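Local coordinates for uncharacterized protein (Bacteroides ovatus, PDB 4FXT), which is of unknown function but belongs to the DUF3823 family and joins a transthyretin-like domain to an E-set-like one, at residues A14-E19 against V94-F99; T113-I118 against E160-I165. All coordinates share one frame; numbering follows the deposited sequence.

Contact 1 of 2, residues A14-E19 against V94-F99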
# COMPACT_ATOMS: atom_id res chain seq x y z
N ALA A 14 -5.71 -2.74 -6.29
CA ALA A 14 -6.19 -3.31 -5.03
C ALA A 14 -6.99 -2.22 -4.35
O ALA A 14 -6.45 -1.13 -4.09
CB ALA A 14 -5.04 -3.83 -4.19
N ILE A 15 -8.30 -2.43 -4.22
CA ILE A 15 -9.21 -1.37 -3.80
C ILE A 15 -9.93 -1.66 -2.49
O ILE A 15 -10.44 -2.75 -2.24
CB ILE A 15 -10.28 -1.19 -4.94
CG1 ILE A 15 -9.65 -0.59 -6.20
CG2 ILE A 15 -11.48 -0.35 -4.53
CD1 ILE A 15 -9.08 0.81 -6.06
N TYR A 16 -9.98 -0.61 -1.67
CA TYR A 16 -10.72 -0.52 -0.42
C TYR A 16 -11.38 0.81 -0.36
O TYR A 16 -10.69 1.82 -0.55
CB TYR A 16 -9.87 -0.77 0.83
CG TYR A 16 -10.67 -0.55 2.10
CD1 TYR A 16 -11.57 -1.51 2.56
CD2 TYR A 16 -10.56 0.63 2.82
CE1 TYR A 16 -12.32 -1.30 3.71
CE2 TYR A 16 -11.32 0.86 3.97
CZ TYR A 16 -12.19 -0.12 4.42
OH TYR A 16 -12.92 0.06 5.57
N ASP A 17 -12.70 0.82 -0.06
CA ASP A 17 -13.52 2.02 0.05
C ASP A 17 -13.16 2.94 -1.14
O ASP A 17 -12.79 4.11 -0.93
CB ASP A 17 -13.34 2.71 1.44
CG ASP A 17 -14.30 3.87 1.79
OD1 ASP A 17 -15.22 4.16 0.98
OD2 ASP A 17 -14.15 4.45 2.88
N GLY A 18 -13.16 2.35 -2.34
CA GLY A 18 -12.90 3.01 -3.62
C GLY A 18 -11.56 3.66 -3.83
O GLY A 18 -11.40 4.47 -4.75
N GLU A 19 -10.59 3.35 -2.96
CA GLU A 19 -9.23 3.91 -3.00
C GLU A 19 -8.20 2.82 -3.22
O GLU A 19 -8.37 1.70 -2.69
CB GLU A 19 -8.91 4.65 -1.68
CG GLU A 19 -9.74 5.88 -1.40
CD GLU A 19 -9.29 6.72 -0.22
OE1 GLU A 19 -8.06 6.78 0.06
OE2 GLU A 19 -10.15 7.42 0.36
N VAL A 94 -10.06 -5.53 -1.85
CA VAL A 94 -9.31 -6.10 -0.75
C VAL A 94 -9.91 -5.53 0.54
O VAL A 94 -10.68 -4.55 0.48
CB VAL A 94 -7.78 -5.90 -0.86
CG1 VAL A 94 -7.22 -6.58 -2.10
CG2 VAL A 94 -7.38 -4.41 -0.80
N THR A 95 -9.61 -6.16 1.69
CA THR A 95 -10.08 -5.68 2.98
C THR A 95 -8.80 -5.61 3.89
O THR A 95 -8.38 -6.62 4.46
CB THR A 95 -11.26 -6.54 3.55
OG1 THR A 95 -10.81 -7.83 3.94
CG2 THR A 95 -12.47 -6.63 2.58
N PRO A 96 -8.16 -4.41 3.97
CA PRO A 96 -6.98 -4.26 4.84
C PRO A 96 -7.33 -4.45 6.32
O PRO A 96 -8.50 -4.32 6.71
CB PRO A 96 -6.52 -2.81 4.58
CG PRO A 96 -7.39 -2.27 3.54
CD PRO A 96 -8.58 -3.11 3.39
N TYR A 97 -6.32 -4.80 7.16
CA TYR A 97 -6.58 -4.98 8.58
C TYR A 97 -6.77 -3.59 9.19
O TYR A 97 -7.78 -3.32 9.87
CB TYR A 97 -5.46 -5.78 9.24
CG TYR A 97 -5.32 -7.16 8.63
CD1 TYR A 97 -6.22 -8.17 8.92
CD2 TYR A 97 -4.26 -7.46 7.76
CE1 TYR A 97 -6.11 -9.43 8.34
CE2 TYR A 97 -4.13 -8.72 7.19
CZ TYR A 97 -5.06 -9.71 7.49
OH TYR A 97 -4.96 -10.98 6.98
N PHE A 98 -5.87 -2.69 8.82
CA PHE A 98 -5.86 -1.27 9.12
C PHE A 98 -5.68 -0.51 7.82
O PHE A 98 -4.94 -0.98 6.94
CB PHE A 98 -4.77 -0.94 10.14
CG PHE A 98 -5.01 -1.44 11.54
CD1 PHE A 98 -4.58 -2.71 11.92
CD2 PHE A 98 -5.61 -0.63 12.49
CE1 PHE A 98 -4.80 -3.17 13.22
CE2 PHE A 98 -5.80 -1.09 13.79
CZ PHE A 98 -5.41 -2.36 14.14
N PHE A 99 -6.38 0.62 7.68
CA PHE A 99 -6.30 1.42 6.46
C PHE A 99 -5.86 2.85 6.79
O PHE A 99 -6.30 3.42 7.79
CB PHE A 99 -7.65 1.40 5.72
CG PHE A 99 -7.71 2.19 4.43
CD1 PHE A 99 -6.99 1.79 3.30
CD2 PHE A 99 -8.54 3.29 4.32
CE1 PHE A 99 -7.05 2.51 2.10
CE2 PHE A 99 -8.63 4.00 3.11
CZ PHE A 99 -7.89 3.61 2.01
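Tyr16 is wedged between Pro96 and Phe99, and it buries more surface here than any other residue. Towards Phe99 the packing is T-shaped: an edge of the tyrosine points at the phenylalanine face, with Tyr16 CD2 standing over the middle of that ring, centroids 4.9 Å apart and planes inclined at 62°. Both residues hold CG anti to the backbone N (chi1 175° in Tyr16, 180° in Phe99), which swings each ring out across the space between the two chain segments. The proline meets the tyrosine obliquely, Pro96 CD lying 3.5 Å from Tyr16 CD1. Glu19 touches the rim of Phe99, its OE1 3.7 Å from CZ of that ring. Replacing Phe99 by an alanine would probably leave the Tyr16 edge without the face it packs on, and that ring freer to shift.

Behind the rings, the backbone fixes the spacing: Val94 N donates to Ile15 O at 2.8 Å in a nearly straight bond, while Val94 CG1 rests against the methyl of Ala14. A type I' turn from Tyr16 to Glu19, closed by bonds in both directions between their backbones, brings the glutamate beside the tyrosine. Asp17 on this turn forms a salt bridge with Arg101 of strand 98-108. The contact thus sets the hairpin of strands 7-16 and 19-20 against the connection that leads from strand 88-93 into strand 98-108, at the junction of the two domains.

Contact 2 of 2, residues T113-I118 against E160-I165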
# COMPACT_ATOMS: atom_id res chain seq x y z
N THR A 113 5.59 17.83 8.82
CA THR A 113 4.36 17.65 9.58
C THR A 113 3.45 16.71 8.80
O THR A 113 3.02 17.03 7.69
CB THR A 113 3.71 19.01 9.87
OG1 THR A 113 4.66 19.88 10.47
CG2 THR A 113 2.49 18.87 10.76
N ALA A 114 3.19 15.53 9.37
CA ALA A 114 2.32 14.53 8.79
C ALA A 114 0.95 14.54 9.45
O ALA A 114 0.87 14.51 10.68
CB ALA A 114 2.95 13.15 8.91
N ARG A 115 -0.11 14.61 8.63
CA ARG A 115 -1.51 14.54 9.07
C ARG A 115 -2.13 13.31 8.40
O ARG A 115 -1.93 13.11 7.20
CB ARG A 115 -2.28 15.82 8.79
CG ARG A 115 -1.65 16.99 9.51
CD ARG A 115 -2.32 18.30 9.22
NE ARG A 115 -1.45 19.42 9.58
CZ ARG A 115 -1.39 19.99 10.77
NH1 ARG A 115 -2.18 19.56 11.76
NH2 ARG A 115 -0.56 21.00 10.99
N PHE A 116 -2.78 12.45 9.18
CA PHE A 116 -3.30 11.19 8.69
C PHE A 116 -4.43 10.63 9.56
O PHE A 116 -4.51 10.93 10.76
CB PHE A 116 -2.14 10.15 8.64
CG PHE A 116 -1.40 10.02 9.95
CD1 PHE A 116 -0.36 10.90 10.27
CD2 PHE A 116 -1.77 9.06 10.89
CE1 PHE A 116 0.29 10.81 11.51
CE2 PHE A 116 -1.09 8.96 12.11
CZ PHE A 116 -0.06 9.82 12.41
N THR A 117 -5.25 9.77 8.96
CA THR A 117 -6.34 9.08 9.62
C THR A 117 -6.12 7.58 9.45
O THR A 117 -5.61 7.13 8.41
CB THR A 117 -7.66 9.57 9.02
OG1 THR A 117 -7.68 11.00 9.07
CG2 THR A 117 -8.89 8.96 9.71
N ILE A 118 -6.46 6.81 10.50
CA ILE A 118 -6.27 5.34 10.54
C ILE A 118 -7.56 4.69 10.94
O ILE A 118 -8.19 5.10 11.92
CB ILE A 118 -5.12 4.92 11.49
CG1 ILE A 118 -3.78 5.61 11.07
CG2 ILE A 118 -4.98 3.39 11.56
CD1 ILE A 118 -2.63 5.41 12.02
N GLU A 160 -8.20 12.44 12.50
CA GLU A 160 -6.92 12.96 12.08
C GLU A 160 -5.95 13.00 13.26
O GLU A 160 -6.32 13.36 14.39
CB GLU A 160 -7.07 14.37 11.46
CG GLU A 160 -5.77 14.91 10.89
CD GLU A 160 -5.80 16.37 10.49
OE1 GLU A 160 -6.21 16.66 9.35
OE2 GLU A 160 -5.37 17.21 11.32
N ASN A 161 -4.70 12.65 12.99
CA ASN A 161 -3.63 12.77 13.96
C ASN A 161 -2.49 13.51 13.28
O ASN A 161 -2.39 13.47 12.05
CB ASN A 161 -3.20 11.42 14.54
CG ASN A 161 -4.14 10.94 15.62
OD1 ASN A 161 -4.13 11.43 16.77
ND2 ASN A 161 -4.94 9.93 15.29
N THR A 162 -1.68 14.23 14.07
CA THR A 162 -0.52 14.96 13.58
C THR A 162 0.77 14.42 14.23
O THR A 162 0.79 14.18 15.44
CB THR A 162 -0.69 16.47 13.85
OG1 THR A 162 -1.90 16.92 13.25
CG2 THR A 162 0.49 17.32 13.35
N ALA A 163 1.81 14.23 13.44
CA ALA A 163 3.12 13.80 13.88
C ALA A 163 4.20 14.53 13.07
O ALA A 163 4.00 14.81 11.88
CB ALA A 163 3.26 12.30 13.77
N GLU A 164 5.33 14.88 13.72
CA GLU A 164 6.40 15.58 13.05
C GLU A 164 7.67 14.76 13.08
O GLU A 164 8.15 14.43 14.17
CB GLU A 164 6.64 16.94 13.68
CG GLU A 164 5.48 17.90 13.54
CD GLU A 164 5.72 19.25 14.18
OE1 GLU A 164 6.19 19.29 15.34
OE2 GLU A 164 5.37 20.26 13.53
N ILE A 165 8.22 14.46 11.87
CA ILE A 165 9.46 13.72 11.65
C ILE A 165 10.52 14.72 11.20
O ILE A 165 10.26 15.56 10.34
CB ILE A 165 9.27 12.54 10.65
CG1 ILE A 165 10.55 11.68 10.51
CG2 ILE A 165 8.72 13.03 9.29
CD1 ILE A 165 10.39 10.40 9.82
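Ala114 and Ala163 face each other as a hydrogen-bonded antiparallel pair, as do Phe116 and Asn161, so that strands 113-118 and 160-165 run side by side with axes 4.5 Å apart at closest approach. Ala114 N reaches Ala163 O at 2.7 Å, in an almost straight bond, and Ala163 N returns the bond to Ala114 O. Between these pairs, CA-H...O contacts such as Thr162 CA to Ala114 O, 3.2 Å, add to the backbone grip.

The side chains of Thr113, Arg115, Thr162, Glu160 and Glu164 share one face of the sheet. Thr113 and Glu164 lie alongside each other, the threonine hydroxyl giving a hydrogen bond to the anti lone pair of Glu164 OE2 (OG1 to OE2 3.2 Å); the same hydroxyl also bonds to Asn108. Thr113 CG2 meets the methyl of Thr162, CG2 to CG2 3.6 Å. That Thr162 methyl also lies over one face of the Arg115 guanidinium, towards its rim, whereas Glu160 OE2 approaches the group's edge. The ion pair is long, 4.0 Å from Arg115 NH1 to Glu160 OE2, and the two flat groups are turned 52° apart.

On the other face, Phe116 folds back towards the neighbouring strand, its CG placed between the backbone N and the carbonyl carbon (chi1 53°). Its ring thereby comes under the backbone of Asn161, whose O lies over one face, while Ala163 CB meets the edge at CE1, 4.0 Å away. Leu151 touches both Phe116 and Ala163.

The chemistry therefore divides by face: a largely apolar side, with Ala114, Phe116 and Ala163, turned into the domain, where Asn161 is the polar exception and bonds to Ser156; and a polar side whose loose charge pairing is likely to contribute less to cohesion than the backbone bonds.

How the contacts relate
Contact 1 lies about 9 Å from the centre of the chain and contact 2 about 17 Å, their own centres about 20 Å apart. Both are partly buried, but contact 1 is the more interior, with no touching residue exposed, and sits at the domain junction, whereas contact 2 exposes Glu160, Thr162 and Glu164 on an outer strand of a three-stranded sheet within the C-terminal domain. Accordingly, aromatic packing dominates the former, with a single backbone bond across it, and regular strand pairing the latter. Strand 98-108 connects them: it starts in contact 1 and pairs with strand 111-120, the inner partner of contact 2. The sites also touch directly, Ile118 packing against Phe98 and Phe99 O.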